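Local coordinates for cystine knot (fluoropropylated) (Momordica cochinchinensis, PDB 6CDX), which probably binds integrin alpha-v beta-6 as an engineered, fluoropropylated cystine-knot imaging tracer built on a squash-family trypsin inhibitor scaffold, at residues L14-R19 with D23-C28. Numbering follows the deposited sequence.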
ATOM      1  N   LEU A  14       0.497  -1.202   6.595  1.00  5.51           N
ATOM      2  CA  LEU A  14       0.470  -2.553   7.125  1.00  5.59           C
ATOM      3  C   LEU A  14      -0.925  -3.167   7.164  1.00  5.75           C
ATOM      4  O   LEU A  14      -1.069  -4.372   7.421  1.00  6.93           O
ATOM      5  CB  LEU A  14       1.143  -2.659   8.487  1.00  7.21           C
ATOM      6  CG  LEU A  14       2.580  -2.289   8.519  1.00  9.28           C
ATOM      7  CD1 LEU A  14       3.202  -2.563   9.880  1.00 10.98           C
ATOM      8  CD2 LEU A  14       3.341  -2.987   7.519  1.00 10.13           C
ATOM      9  N   LEU A  15      -1.981  -2.396   6.895  1.00  6.07           N
ATOM     10  CA  LEU A  15      -3.300  -2.945   6.715  1.00  6.78           C
ATOM     11  C   LEU A  15      -3.477  -3.545   5.306  1.00  6.69           C
ATOM     12  O   LEU A  15      -4.486  -4.256   5.080  1.00  8.70           O
ATOM     13  CB  LEU A  15      -4.366  -1.863   6.876  1.00  7.08           C
ATOM     14  CG  LEU A  15      -4.482  -1.238   8.241  1.00  8.61           C
ATOM     15  CD1 LEU A  15      -5.338   0.024   8.190  1.00 11.25           C
ATOM     16  CD2 LEU A  15      -4.895  -2.303   9.287  1.00 10.14           C
ATOM     17  N   PHE A  16      -2.517  -3.285   4.365  1.00  5.42           N
ATOM     18  CA  PHE A  16      -2.673  -3.666   2.988  1.00  5.16           C
ATOM     19  C   PHE A  16      -1.546  -4.537   2.526  1.00  4.79           C
ATOM     20  O   PHE A  16      -0.587  -4.129   1.899  1.00  5.11           O
ATOM     21  CB  PHE A  16      -2.823  -2.416   2.135  1.00  5.25           C
ATOM     22  CG  PHE A  16      -4.079  -1.680   2.411  1.00  5.64           C
ATOM     23  CD1 PHE A  16      -5.257  -2.064   1.843  1.00  6.07           C
ATOM     24  CD2 PHE A  16      -4.078  -0.563   3.225  1.00  6.39           C
ATOM     25  CE1 PHE A  16      -6.399  -1.333   2.110  1.00  7.67           C
ATOM     26  CE2 PHE A  16      -5.266   0.122   3.470  1.00  7.07           C
ATOM     27  CZ  PHE A  16      -6.407  -0.286   2.934  1.00  7.87           C
ATOM     28  N   ARG A  17      -1.647  -5.800   2.907  1.00  5.17           N
ATOM     29  CA  ARG A  17      -0.682  -6.820   2.437  1.00  5.92           C
ATOM     30  C   ARG A  17      -0.850  -7.019   0.957  1.00  5.34           C
ATOM     31  O   ARG A  17      -1.982  -7.076   0.446  1.00  5.95           O
ATOM     32  CB  ARG A  17      -0.969  -8.109   3.165  1.00  6.38           C
ATOM     33  CG  ARG A  17      -0.028  -9.292   2.815  1.00  6.63           C
ATOM     34  CD  ARG A  17       1.298  -9.199   3.472  1.00  6.53           C
ATOM     35  NE  ARG A  17       2.135 -10.370   3.208  1.00  7.08           N
ATOM     36  CZ  ARG A  17       2.717 -10.625   2.022  1.00  5.89           C
ATOM     37  NH1 ARG A  17       2.822  -9.713   1.076  1.00  5.67           N
ATOM     38  NH2 ARG A  17       3.234 -11.832   1.793  1.00  6.85           N
ATOM     39  N   CYS A  18       0.233  -7.142   0.230  1.00  4.82           N
ATOM     40  CA  CYS A  18       0.147  -7.302  -1.205  1.00  4.61           C
ATOM     41  C   CYS A  18       1.265  -8.219  -1.689  1.00  4.29           C
ATOM     42  O   CYS A  18       2.411  -8.185  -1.260  1.00  4.65           O
ATOM     43  CB  CYS A  18       0.217  -5.953  -1.923  1.00  5.12           C
ATOM     44  SG  CYS A  18       1.718  -5.004  -1.569  1.00  4.93           S
ATOM     45  N   ARG A  19       0.839  -8.974  -2.716  1.00  4.88           N
ATOM     46  CA  ARG A  19       1.779  -9.827  -3.441  1.00  5.56           C
ATOM     47  C   ARG A  19       1.983  -9.299  -4.869  1.00  5.43           C
ATOM     48  O   ARG A  19       2.844  -9.781  -5.614  1.00  5.73           O
ATOM     49  CB  ARG A  19       1.318 -11.276  -3.510  1.00  6.26           C
ATOM     50  CG  ARG A  19       1.397 -11.901  -2.136  1.00  7.75           C
ATOM     51  CD  ARG A  19       0.671 -13.196  -2.023  1.00 11.75           C
ATOM     52  NE  ARG A  19       1.043 -13.897  -0.790  1.00 20.84           N
ATOM     53  CZ  ARG A  19       0.561 -13.658   0.339  1.00 24.98           C
ATOM     54  NH1 ARG A  19       0.934 -14.321   1.424  1.00 15.99           N
ATOM     55  NH2 ARG A  19      -0.336 -12.792   0.506  1.00 29.75           N
ATOM     56  N   ASP A  23      -3.393  -6.109  -5.634  1.00  7.93           N
ATOM     57  CA  ASP A  23      -3.860  -6.255  -4.256  1.00  7.38           C
ATOM     58  C   ASP A  23      -4.091  -4.912  -3.512  1.00  7.02           C
ATOM     59  O   ASP A  23      -4.602  -4.936  -2.421  1.00  8.14           O
ATOM     60  CB  ASP A  23      -2.842  -7.048  -3.459  1.00  7.88           C
ATOM     61  CG  ASP A  23      -2.758  -8.527  -3.906  1.00  9.15           C
ATOM     62  OD1 ASP A  23      -3.448  -9.032  -4.855  1.00 14.52           O
ATOM     63  OD2 ASP A  23      -1.822  -9.190  -3.427  1.00  8.17           O
ATOM     64  N   CYS A  24      -3.616  -3.817  -4.082  1.00  6.00           N
ATOM     65  CA  CYS A  24      -3.592  -2.549  -3.372  1.00  5.52           C
ATOM     66  C   CYS A  24      -4.825  -1.662  -3.627  1.00  6.15           C
ATOM     67  O   CYS A  24      -5.503  -1.842  -4.623  1.00  6.93           O
ATOM     68  CB  CYS A  24      -2.289  -1.811  -3.759  1.00  5.40           C
ATOM     69  SG  CYS A  24      -0.820  -2.686  -3.194  1.00  5.16           S
ATOM     70  N   PRO A  25      -5.097  -0.723  -2.727  1.00  6.02           N
ATOM     71  CA  PRO A  25      -6.270   0.122  -2.877  1.00  6.11           C
ATOM     72  C   PRO A  25      -5.970   1.287  -3.789  1.00  5.39           C
ATOM     73  O   PRO A  25      -4.837   1.865  -3.838  1.00  5.62           O
ATOM     74  CB  PRO A  25      -6.543   0.607  -1.464  1.00  6.65           C
ATOM     75  CG  PRO A  25      -5.144   0.612  -0.811  1.00  6.53           C
ATOM     76  CD  PRO A  25      -4.512  -0.626  -1.395  1.00  6.08           C
ATOM     77  N   GLY A  26      -6.983   1.731  -4.487  1.00  5.31           N
ATOM     78  CA  GLY A  26      -6.854   2.894  -5.393  1.00  5.95           C
ATOM     79  C   GLY A  26      -5.802   2.702  -6.465  1.00  5.77           C
ATOM     80  O   GLY A  26      -5.742   1.636  -7.084  1.00  6.60           O
ATOM     81  N   ALA A  27      -4.882   3.656  -6.597  1.00  5.36           N
ATOM     82  CA  ALA A  27      -3.730   3.533  -7.471  1.00  5.61           C
ATOM     83  C   ALA A  27      -2.455   3.273  -6.668  1.00  4.57           C
ATOM     84  O   ALA A  27      -1.337   3.508  -7.167  1.00  4.65           O
ATOM     85  CB  ALA A  27      -3.620   4.725  -8.365  1.00  6.33           C
ATOM     86  N   CYS A  28      -2.586   2.856  -5.427  1.00  4.47           N
ATOM     87  CA  CYS A  28      -1.414   2.406  -4.630  1.00  4.14           C
ATOM     88  C   CYS A  28      -0.720   1.270  -5.308  1.00  4.67           C
ATOM     89  O   CYS A  28      -1.361   0.519  -6.111  1.00  5.69           O
ATOM     90  CB  CYS A  28      -1.811   2.060  -3.228  1.00  4.34           C
ATOM     91  SG  CYS A  28      -2.616   3.389  -2.277  1.00  4.56           S
TER
HETATM   92  O   HOH W   1      -2.234 -11.146  -1.523  1.00 17.32           O
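Phe16 and Pro25 pack together at one end of a surface contact between two loop segments of a squash-type cystine knot, 14-19 and 23-28, while Arg19 and Asp23 join them at the other. The CG corner of Pro25 sits over one face of Phe16, 3.8 Å from the ring centroid and 15° off the normal, a CH-pi contact, and Pro25 CD comes to 3.6 Å from Phe16 CD1. Between the ends lie two half-cystines of different disulfides. Cys18 CB touches Cys24 SG at 3.7 Å, and each sulfur is tied elsewhere, Cys18 to Cys30 and Cys24 to Cys36. Cys18 CB also meets Asp23 CB at 3.6 Å, where the two segments draw closest.

Asp23 has its CG anti to the carbonyl carbon (chi1 -68°), which carries OD2 to the backbone of the other segment. There Asp23 OD2 accepts a hydrogen bond from Arg19 N at 2.8 Å, nearly straight and reaching the oxygen from its anti side, 28° out of the carboxylate plane. A water donates to the same OD2 and accepts more loosely from Arg19 NH2, in the plane of the guanidinium. Over one face of that guanidinium, toward its rim, lies Arg17 NH2, while Arg17 NH1 bonds to Gly34 O. One carboxylate oxygen thus grips a main-chain amide directly and reaches a guanidinium through water, an arrangement that probably favours the ionised aspartate.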